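Side-chain contacts in putative marr-family transcriptional repressor (Streptomyces coelicolor, PDB 3ZPL), which binds DNA through a winged-helix domain and probably acts as a dimeric transcriptional repressor of the MarR family: residues A[31-34]-A[35-39]; A[57-60]-A[61-65]; A[66-70]-A[71-75]. All blocks are in the same frame, centred on the assembly; numbering follows the deposited sequence.

Contact 1: A[31-34]-A[35-39]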
loop_
_atom_site.group_PDB
_atom_site.type_symbol
_atom_site.label_atom_id
_atom_site.label_comp_id
_atom_site.label_asym_id
_atom_site.label_seq_id
_atom_site.Cartn_x
_atom_site.Cartn_y
_atom_site.Cartn_z
ATOM N N ARG A 31 11.392 -1.051 7.557
ATOM C CA ARG A 31 10.616 0.037 8.146
ATOM C C ARG A 31 10.426 1.145 7.142
ATOM O O ARG A 31 9.310 1.598 6.908
ATOM C CB ARG A 31 11.327 0.641 9.355
ATOM C CG ARG A 31 10.491 0.615 10.643
ATOM C CD ARG A 31 11.410 0.666 11.842
ATOM N NE ARG A 31 11.856 2.048 12.044
ATOM C CZ ARG A 31 12.719 2.426 12.973
ATOM N NH1 ARG A 31 13.238 1.527 13.807
ATOM N NH2 ARG A 31 13.062 3.703 13.058
ATOM N N SER A 32 11.527 1.603 6.570
ATOM C CA SER A 32 11.456 2.754 5.678
ATOM C C SER A 32 10.682 2.425 4.400
ATOM O O SER A 32 10.032 3.302 3.831
ATOM C CB SER A 32 12.849 3.315 5.401
ATOM O OG SER A 32 13.637 2.386 4.719
ATOM N N TYR A 33 10.688 1.161 3.986
ATOM C CA TYR A 33 9.770 0.729 2.927
ATOM C C TYR A 33 8.314 0.934 3.354
ATOM O O TYR A 33 7.556 1.619 2.683
ATOM C CB TYR A 33 9.978 -0.721 2.526
ATOM C CG TYR A 33 8.915 -1.188 1.564
ATOM C CD1 TYR A 33 8.970 -0.848 0.216
ATOM C CD2 TYR A 33 7.819 -1.930 2.011
ATOM C CE1 TYR A 33 7.983 -1.249 -0.670
ATOM C CE2 TYR A 33 6.824 -2.332 1.137
ATOM C CZ TYR A 33 6.908 -1.987 -0.204
ATOM O OH TYR A 33 5.928 -2.385 -1.097
ATOM N N ILE A 34 7.940 0.349 4.489
ATOM C CA ILE A 34 6.552 0.447 5.000
ATOM C C ILE A 34 6.066 1.887 5.061
ATOM O O ILE A 34 4.995 2.190 4.574
ATOM C CB ILE A 34 6.385 -0.167 6.413
ATOM C CG1 ILE A 34 6.796 -1.643 6.435
ATOM C CG2 ILE A 34 4.943 -0.054 6.870
ATOM C CD1 ILE A 34 6.007 -2.518 5.486
ATOM N N GLU A 35 6.877 2.768 5.631
ATOM C CA GLU A 35 6.505 4.175 5.776
ATOM C C GLU A 35 6.266 4.788 4.395
ATOM O O GLU A 35 5.220 5.385 4.131
ATOM C CB GLU A 35 7.590 4.990 6.523
ATOM C CG GLU A 35 8.010 4.451 7.893
ATOM C CD GLU A 35 8.939 5.383 8.678
ATOM O OE1 GLU A 35 9.579 6.277 8.067
ATOM O OE2 GLU A 35 9.018 5.230 9.931
ATOM N N ALA A 36 7.253 4.641 3.521
ATOM C CA ALA A 36 7.199 5.238 2.189
ATOM C C ALA A 36 5.924 4.837 1.490
ATOM O O ALA A 36 5.129 5.683 1.054
ATOM C CB ALA A 36 8.403 4.819 1.377
ATOM N N ALA A 37 5.705 3.535 1.421
ATOM C CA ALA A 37 4.525 3.000 0.757
ATOM C C ALA A 37 3.246 3.540 1.369
ATOM O O ALA A 37 2.316 3.912 0.646
ATOM C CB ALA A 37 4.538 1.481 0.814
ATOM N N THR A 38 3.177 3.553 2.699
ATOM C CA THR A 38 1.964 3.988 3.378
ATOM C C THR A 38 1.743 5.472 3.141
ATOM O O THR A 38 0.589 5.903 3.056
ATOM C CB THR A 38 2.000 3.699 4.891
ATOM O OG1 THR A 38 2.319 2.325 5.120
ATOM C CG2 THR A 38 0.647 4.011 5.549
ATOM N N LEU A 39 2.830 6.247 3.012
ATOM C CA LEU A 39 2.739 7.695 2.766
ATOM C C LEU A 39 2.393 7.992 1.315
ATOM O O LEU A 39 1.633 8.911 1.047
ATOM C CB LEU A 39 4.043 8.425 3.126
ATOM C CG LEU A 39 4.400 8.589 4.609
ATOM C CD1 LEU A 39 5.852 8.963 4.730
ATOM C CD2 LEU A 39 3.530 9.620 5.308
#
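Thr38 folds its hydroxyl back onto the preceding turn of helix 24-52, where OG1 gives a hydrogen bond of 2.7 Å to Ile34 O. That oxygen also takes the routine helical bond from Thr38 N, so two donors of one residue grip it, reaching it from opposite faces of the carbonyl plane; the hydroxyl stands 37° out of that plane. The torsion explains the reach: OG1 lies anti to the carbonyl carbon of its own residue (chi1 -52°), facing back along the helix. Ile34 CG2 comes to 4.0 Å from Thr38 OG1, a methyl beside the hydroxyl. One face of the Tyr33 ring meets the methyl of Ala37, with Tyr33 CZ 4.3 Å from Ala37 CB. This is the closely packed side, for Tyr33 and Ala37 of the second subunit lie against Ala37 and Tyr33 of this chain, and His56 of the second subunit packs on Ile34. Toward Arg31, which is exposed, the contact is looser. Glu35 packs on Lys83 of the second subunit and its CG rests 3.3 Å from Arg31 O, yet Glu35 OE2 stays 4.8 Å from Arg31 NE: opposite charges near each other without touching. Ser32 OG turns back within hydrogen-bonding reach of Val29 O and Leu28 O, sharing its one proton between them, with Val29 O the stronger partner. Tyr33 and Ala37, each packed on the other residue of the second subunit, are consistent with the helical dimer interface of MarR-family proteins.

Contact 2: A[57-60]-A[61-65]. With nucleotides of chain D.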
loop_
_atom_site.group_PDB
_atom_site.type_symbol
_atom_site.label_atom_id
_atom_site.label_comp_id
_atom_site.label_asym_id
_atom_site.label_seq_id
_atom_site.Cartn_x
_atom_site.Cartn_y
_atom_site.Cartn_z
ATOM N N VAL A 57 -6.670 3.188 -6.645
ATOM C CA VAL A 57 -6.840 1.887 -7.284
ATOM C C VAL A 57 -7.842 1.980 -8.427
ATOM O O VAL A 57 -7.599 1.446 -9.513
ATOM C CB VAL A 57 -7.320 0.806 -6.299
ATOM C CG1 VAL A 57 -7.244 -0.563 -6.957
ATOM C CG2 VAL A 57 -6.491 0.841 -5.020
ATOM N N TYR A 58 -8.949 2.676 -8.177
ATOM C CA TYR A 58 -9.966 2.929 -9.196
ATOM C C TYR A 58 -9.372 3.648 -10.417
ATOM O O TYR A 58 -9.475 3.173 -11.541
ATOM C CB TYR A 58 -11.102 3.757 -8.597
ATOM C CG TYR A 58 -12.022 3.000 -7.634
ATOM C CD1 TYR A 58 -11.628 1.825 -7.002
ATOM C CD2 TYR A 58 -13.257 3.501 -7.320
ATOM C CE1 TYR A 58 -12.457 1.163 -6.106
ATOM C CE2 TYR A 58 -14.081 2.851 -6.422
ATOM C CZ TYR A 58 -13.679 1.672 -5.825
ATOM O OH TYR A 58 -14.540 1.041 -4.954
ATOM N N TYR A 59 -8.758 4.802 -10.197
ATOM C CA TYR A 59 -8.071 5.531 -11.268
ATOM C C TYR A 59 -7.230 4.597 -12.135
ATOM O O TYR A 59 -7.261 4.694 -13.375
ATOM C CB TYR A 59 -7.188 6.621 -10.674
ATOM C CG TYR A 59 -6.536 7.526 -11.680
ATOM C CD1 TYR A 59 -7.188 8.656 -12.151
ATOM C CD2 TYR A 59 -5.253 7.270 -12.142
ATOM C CE1 TYR A 59 -6.587 9.514 -13.064
ATOM C CE2 TYR A 59 -4.636 8.116 -13.053
ATOM C CZ TYR A 59 -5.317 9.236 -13.513
ATOM O OH TYR A 59 -4.718 10.072 -14.413
ATOM N N GLY A 60 -6.484 3.695 -11.495
ATOM C CA GLY A 60 -5.686 2.684 -12.211
ATOM C C GLY A 60 -6.513 1.822 -13.164
ATOM O O GLY A 60 -6.060 1.480 -14.260
ATOM N N LEU A 61 -7.731 1.469 -12.742
ATOM C CA LEU A 61 -8.601 0.651 -13.567
ATOM C C LEU A 61 -8.961 1.413 -14.837
ATOM O O LEU A 61 -8.870 0.874 -15.940
ATOM C CB LEU A 61 -9.856 0.254 -12.803
ATOM C CG LEU A 61 -9.660 -0.490 -11.480
ATOM C CD1 LEU A 61 -10.998 -0.785 -10.807
ATOM C CD2 LEU A 61 -8.887 -1.786 -11.676
ATOM N N LEU A 62 -9.302 2.691 -14.699
ATOM C CA LEU A 62 -9.598 3.521 -15.865
ATOM C C LEU A 62 -8.413 3.630 -16.797
ATOM O O LEU A 62 -8.559 3.549 -18.002
ATOM C CB LEU A 62 -10.011 4.914 -15.441
ATOM C CG LEU A 62 -11.198 5.016 -14.495
ATOM C CD1 LEU A 62 -11.733 6.432 -14.543
ATOM C CD2 LEU A 62 -12.293 4.020 -14.840
ATOM N N VAL A 63 -7.232 3.808 -16.230
ATOM C CA VAL A 63 -6.003 3.913 -17.019
ATOM C C VAL A 63 -5.754 2.640 -17.819
ATOM O O VAL A 63 -5.417 2.693 -19.004
ATOM C CB VAL A 63 -4.793 4.195 -16.110
ATOM C CG1 VAL A 63 -3.482 4.071 -16.875
ATOM C CG2 VAL A 63 -4.921 5.582 -15.505
ATOM N N LYS A 64 -5.955 1.488 -17.198
ATOM C CA LYS A 64 -5.714 0.256 -17.924
ATOM C C LYS A 64 -6.716 0.031 -19.064
ATOM O O LYS A 64 -6.357 -0.552 -20.091
ATOM C CB LYS A 64 -5.682 -0.949 -17.003
ATOM C CG LYS A 64 -5.186 -2.192 -17.718
ATOM C CD LYS A 64 -3.910 -1.958 -18.514
ATOM C CE LYS A 64 -3.569 -3.175 -19.347
ATOM N NZ LYS A 64 -2.400 -2.902 -20.228
ATOM N N LEU A 65 -7.967 0.452 -18.877
ATOM C CA LEU A 65 -9.001 0.310 -19.937
ATOM C C LEU A 65 -8.716 1.285 -21.067
ATOM O O LEU A 65 -8.651 0.894 -22.237
ATOM C CB LEU A 65 -10.392 0.584 -19.385
ATOM C CG LEU A 65 -10.890 -0.347 -18.282
ATOM C CD1 LEU A 65 -12.292 0.052 -17.867
ATOM C CD2 LEU A 65 -10.848 -1.794 -18.742
ATOM P P DC D 13 -11.365 -0.592 -2.484
ATOM O OP1 DC D 13 -9.921 -0.413 -2.787
ATOM O OP2 DC D 13 -12.309 -0.912 -3.575
ATOM O "O5'" DC D 13 -11.399 -1.654 -1.294
ATOM C "C5'" DC D 13 -10.372 -1.608 -0.270
ATOM C "C4'" DC D 13 -10.468 -2.826 0.614
ATOM O "O4'" DC D 13 -11.805 -2.878 1.173
ATOM C "C3'" DC D 13 -10.266 -4.141 -0.144
ATOM O "O3'" DC D 13 -9.313 -4.986 0.519
ATOM C "C2'" DC D 13 -11.676 -4.708 -0.256
ATOM C "C1'" DC D 13 -12.346 -4.175 0.995
ATOM N N1 DC D 13 -13.817 -4.057 0.948
ATOM C C2 DC D 13 -14.562 -4.509 2.040
ATOM O O2 DC D 13 -13.968 -4.997 3.005
ATOM N N3 DC D 13 -15.911 -4.421 2.008
ATOM C C4 DC D 13 -16.517 -3.875 0.951
ATOM N N4 DC D 13 -17.851 -3.785 0.970
ATOM C C5 DC D 13 -15.781 -3.378 -0.166
ATOM C C6 DC D 13 -14.446 -3.505 -0.134
ATOM P P DT D 12 -15.816 4.624 -2.594
ATOM O OP1 DT D 12 -14.944 5.436 -3.497
ATOM O OP2 DT D 12 -17.117 4.055 -3.047
ATOM O "O5'" DT D 12 -15.011 3.364 -2.047
ATOM C "C5'" DT D 12 -13.733 3.555 -1.452
ATOM C "C4'" DT D 12 -13.317 2.274 -0.780
ATOM O "O4'" DT D 12 -14.267 1.926 0.250
ATOM C "C3'" DT D 12 -13.243 1.064 -1.716
ATOM O "O3'" DT D 12 -11.860 0.722 -1.773
ATOM C "C2'" DT D 12 -14.155 0.032 -1.069
ATOM C "C1'" DT D 12 -14.283 0.522 0.357
ATOM N N1 DT D 12 -15.526 0.134 1.056
ATOM C C2 DT D 12 -15.431 -0.632 2.200
ATOM O O2 DT D 12 -14.368 -0.998 2.671
ATOM N N3 DT D 12 -16.636 -0.950 2.778
ATOM C C4 DT D 12 -17.893 -0.585 2.336
ATOM O O4 DT D 12 -18.886 -0.918 2.976
ATOM C C5 DT D 12 -17.917 0.215 1.130
ATOM C C7 DT D 12 -19.233 0.649 0.570
ATOM C C6 DT D 12 -16.749 0.522 0.554
#
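Tyr59 and Val63 meet one turn apart on helix 56-66, with Val63 CG2 lying 3.5 Å from Tyr59 CE2. The methyl approaches the ring obliquely, and CG2 also rests 3.3 Å from Tyr59 O, wedged between the ring and the backbone of the same residue. The Tyr59 side chain also touches Thr129 and Ala130 of helix 120-142 and Met54, and meets the ring of His133. Leu61 can be followed outward. Its CB sits 3.2 Å from Tyr58 O; CG, set anti to its own carbonyl carbon (chi1 -57°), drops back over the preceding turn to 3.4 Å from Val57 O; CD1 reaches the CA of Tyr58, while CD2 remains beside Val57 O. Beyond this turn the leucine packs on Leu78 and Ala82 of helix 75-82 and on Leu89 of helix 86-98. Backbone bonds run from Leu62 N to Tyr58 O, from Val63 N to Tyr59 O and from Lys64 N to Gly60 O. Tyr58 runs alongside Leu61, opposite to Tyr59, toward the DNA backbone, past Ala92 and Arg95 of helix 86-98. Its OH gives a weak hydrogen bond of 3.3 Å to OP2 of DC13 of chain D, which lies at the edge of the ring near its plane, and stands 3.5 Å from C3' of DT12 of chain D. A phenylalanine here would probably leave OP2 of DC13 without its weak bond from the tyrosine hydroxyl. A helix packed among helices 75-82, 86-98 and 120-142, with a tyrosine at a phosphate, belongs to the winged-helix DNA-binding domain.

Contact 3: A[66-70]-A[71-75]. With nucleotides of chain C.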
loop_
_atom_site.group_PDB
_atom_site.type_symbol
_atom_site.label_atom_id
_atom_site.label_comp_id
_atom_site.label_asym_id
_atom_site.label_seq_id
_atom_site.Cartn_x
_atom_site.Cartn_y
_atom_site.Cartn_z
ATOM N N ALA A 66 -8.475 2.544 -20.700
ATOM C CA ALA A 66 -8.023 3.571 -21.650
ATOM C C ALA A 66 -6.863 3.103 -22.549
ATOM O O ALA A 66 -6.780 3.477 -23.707
ATOM C CB ALA A 66 -7.622 4.833 -20.895
ATOM N N GLU A 67 -5.987 2.281 -21.985
ATOM C CA GLU A 67 -4.877 1.685 -22.720
ATOM C C GLU A 67 -5.245 0.459 -23.541
ATOM O O GLU A 67 -4.478 0.057 -24.406
ATOM C CB GLU A 67 -3.790 1.244 -21.743
ATOM C CG GLU A 67 -2.896 2.341 -21.213
ATOM C CD GLU A 67 -1.744 1.762 -20.427
ATOM O OE1 GLU A 67 -1.945 0.687 -19.780
ATOM O OE2 GLU A 67 -0.638 2.379 -20.466
ATOM N N SER A 68 -6.379 -0.160 -23.250
ATOM C CA SER A 68 -6.728 -1.428 -23.880
ATOM C C SER A 68 -7.314 -1.267 -25.271
ATOM O O SER A 68 -7.809 -0.195 -25.634
ATOM C CB SER A 68 -7.735 -2.182 -23.014
ATOM O OG SER A 68 -7.219 -2.392 -21.714
ATOM N N PRO A 69 -7.286 -2.345 -26.059
ATOM C CA PRO A 69 -7.987 -2.300 -27.342
ATOM C C PRO A 69 -9.466 -2.097 -27.101
ATOM O O PRO A 69 -10.033 -2.679 -26.179
ATOM C CB PRO A 69 -7.711 -3.681 -27.958
ATOM C CG PRO A 69 -6.469 -4.158 -27.290
ATOM C CD PRO A 69 -6.522 -3.598 -25.890
ATOM N N ARG A 70 -10.078 -1.244 -27.909
ATOM C CA ARG A 70 -11.503 -0.897 -27.786
ATOM C C ARG A 70 -11.906 -0.416 -26.382
ATOM O O ARG A 70 -13.083 -0.461 -26.015
ATOM C CB ARG A 70 -12.368 -2.068 -28.254
ATOM C CG ARG A 70 -12.172 -2.430 -29.722
ATOM C CD ARG A 70 -13.086 -3.569 -30.117
ATOM N NE ARG A 70 -14.485 -3.178 -29.987
ATOM C CZ ARG A 70 -15.516 -4.017 -30.048
ATOM N NH1 ARG A 70 -15.326 -5.323 -30.238
ATOM N NH2 ARG A 70 -16.755 -3.543 -29.917
ATOM N N ARG A 71 -10.923 0.073 -25.621
ATOM C CA ARG A 71 -11.130 0.624 -24.274
ATOM C C ARG A 71 -11.874 -0.317 -23.337
ATOM O O ARG A 71 -12.616 0.108 -22.453
ATOM C CB ARG A 71 -11.826 1.987 -24.373
ATOM C CG ARG A 71 -10.857 3.137 -24.561
ATOM C CD ARG A 71 -11.621 4.341 -25.080
ATOM N NE ARG A 71 -10.873 5.549 -25.451
ATOM C CZ ARG A 71 -11.475 6.683 -25.801
ATOM N NH1 ARG A 71 -12.805 6.744 -25.824
ATOM N NH2 ARG A 71 -10.759 7.752 -26.123
ATOM N N ARG A 72 -11.660 -1.612 -23.535
ATOM C CA ARG A 72 -12.384 -2.625 -22.788
ATOM C C ARG A 72 -11.462 -3.744 -22.386
ATOM O O ARG A 72 -10.408 -3.942 -22.976
ATOM C CB ARG A 72 -13.555 -3.169 -23.614
ATOM C CG ARG A 72 -13.145 -4.107 -24.751
ATOM C CD ARG A 72 -14.307 -4.351 -25.696
ATOM N NE ARG A 72 -14.855 -3.080 -26.123
ATOM C CZ ARG A 72 -16.134 -2.866 -26.449
ATOM N NH1 ARG A 72 -17.026 -3.860 -26.410
ATOM N NH2 ARG A 72 -16.521 -1.646 -26.825
ATOM N N LEU A 73 -11.911 -4.517 -21.408
ATOM C CA LEU A 73 -11.144 -5.616 -20.859
ATOM C C LEU A 73 -12.117 -6.482 -20.062
ATOM O O LEU A 73 -13.015 -5.966 -19.399
ATOM C CB LEU A 73 -10.073 -5.040 -19.930
ATOM C CG LEU A 73 -8.623 -5.522 -20.029
ATOM C CD1 LEU A 73 -8.095 -5.536 -21.456
ATOM C CD2 LEU A 73 -7.750 -4.635 -19.158
ATOM N N ARG A 74 -11.960 -7.796 -20.121
ATOM C CA ARG A 74 -12.824 -8.676 -19.330
ATOM C C ARG A 74 -12.446 -8.600 -17.873
ATOM O O ARG A 74 -11.288 -8.394 -17.550
ATOM C CB ARG A 74 -12.767 -10.115 -19.844
ATOM C CG ARG A 74 -13.677 -10.257 -21.053
ATOM C CD ARG A 74 -13.542 -11.621 -21.690
ATOM N NE ARG A 74 -13.889 -12.695 -20.774
ATOM C CZ ARG A 74 -14.678 -13.728 -21.054
ATOM N NH1 ARG A 74 -15.257 -13.879 -22.266
ATOM N NH2 ARG A 74 -14.893 -14.637 -20.103
ATOM N N MET A 75 -13.429 -8.807 -17.005
ATOM C CA MET A 75 -13.250 -8.608 -15.567
ATOM C C MET A 75 -11.981 -9.242 -14.991
ATOM O O MET A 75 -11.166 -8.552 -14.374
ATOM C CB MET A 75 -14.456 -9.147 -14.809
ATOM C CG MET A 75 -15.793 -8.539 -15.220
ATOM S SD MET A 75 -15.771 -6.728 -15.364
ATOM C CE MET A 75 -15.866 -6.281 -13.640
ATOM P P DA C 5 -15.306 -12.511 -16.542
ATOM O OP1 DA C 5 -15.825 -11.722 -17.683
ATOM O OP2 DA C 5 -13.869 -12.433 -16.175
ATOM O "O5'" DA C 5 -16.244 -12.198 -15.297
ATOM C "C5'" DA C 5 -17.658 -12.316 -15.467
ATOM C "C4'" DA C 5 -18.369 -12.273 -14.135
ATOM O "O4'" DA C 5 -17.986 -13.374 -13.292
ATOM C "C3'" DA C 5 -18.143 -11.039 -13.261
ATOM O "O3'" DA C 5 -19.115 -10.035 -13.559
ATOM C "C2'" DA C 5 -18.257 -11.591 -11.840
ATOM C "C1'" DA C 5 -18.583 -13.066 -12.057
ATOM N N9 DA C 5 -18.077 -13.991 -11.049
ATOM C C8 DA C 5 -16.785 -14.398 -10.830
ATOM N N7 DA C 5 -16.652 -15.205 -9.807
ATOM C C5 DA C 5 -17.944 -15.342 -9.320
ATOM C C6 DA C 5 -18.473 -16.054 -8.229
ATOM N N6 DA C 5 -17.737 -16.811 -7.413
ATOM N N1 DA C 5 -19.804 -15.968 -8.007
ATOM C C2 DA C 5 -20.538 -15.201 -8.819
ATOM N N3 DA C 5 -20.155 -14.477 -9.872
ATOM C C4 DA C 5 -18.830 -14.594 -10.071
#
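Arg70 and Arg72 lay their guanidinium groups flat on each other, centres 3.8 Å apart and planes 26° from parallel, with both side chains running the same way. Arg70 NH2 sits over one face of the Arg72 group, 3.5 Å from Arg72 NH1. The backbone steers this stack: Arg72 NE gives a nearly straight hydrogen bond of 3.2 Å to Arg70 O, an N-H...O angle of 170°. The acceptor lies in the guanidinium plane, although the donor stands well above the plane of the carbonyl. The bend at chi3 (52°) in Arg72 swings NE back to this oxygen, while NH1 is satisfied by a partner outside the turn; its ion pair with Glu105 OE1 is long and weak. Two backbone amides close the turn, Arg71 N bonding to Ser68 O at 3.1 Å and Arg72 N to Pro69 O at 3.3 Å. Ser68 OG is bonded to Lys64 O near the end of helix 56-66, and Leu73 CD1 lies 3.3 Å from Ser68 OG, with CD2 close by. Arg71 extends toward Tyr123 in a cation-pi contact. NE of Arg74, the N-cap residue of helix 75-82, stands 3.8 Å from OP1 of DA5 of chain C, near the phosphate but not bonded to it. Three turn carbonyls thus have donors, and the stacked guanidiniums, with Glu105 only a long, weak partner, probably leave this turn positive.

Overall arrangement
The three contacts follow one another along the chain within the HTH marR-type range. Contact 1 lies on helix 24-52, contact 2 on helix 56-66, and contact 3 spans the turn leading into strand 72-74, an outer strand of the antiparallel sheet. Contacts 1 and 2 have centres about 23 Å apart and do not touch; contacts 1 and 3, centres about 32 Å apart, lie across the chain's centre. Contacts 2 and 3, centres about 10 Å apart, pack directly, Leu65 CD2 meeting Leu73 CB at 3.5 Å. Contact 1 meets the second subunit, whereas contacts 2 and 3 approach DNA strands D and C, consistent with a dimer helix set beside a winged-helix domain.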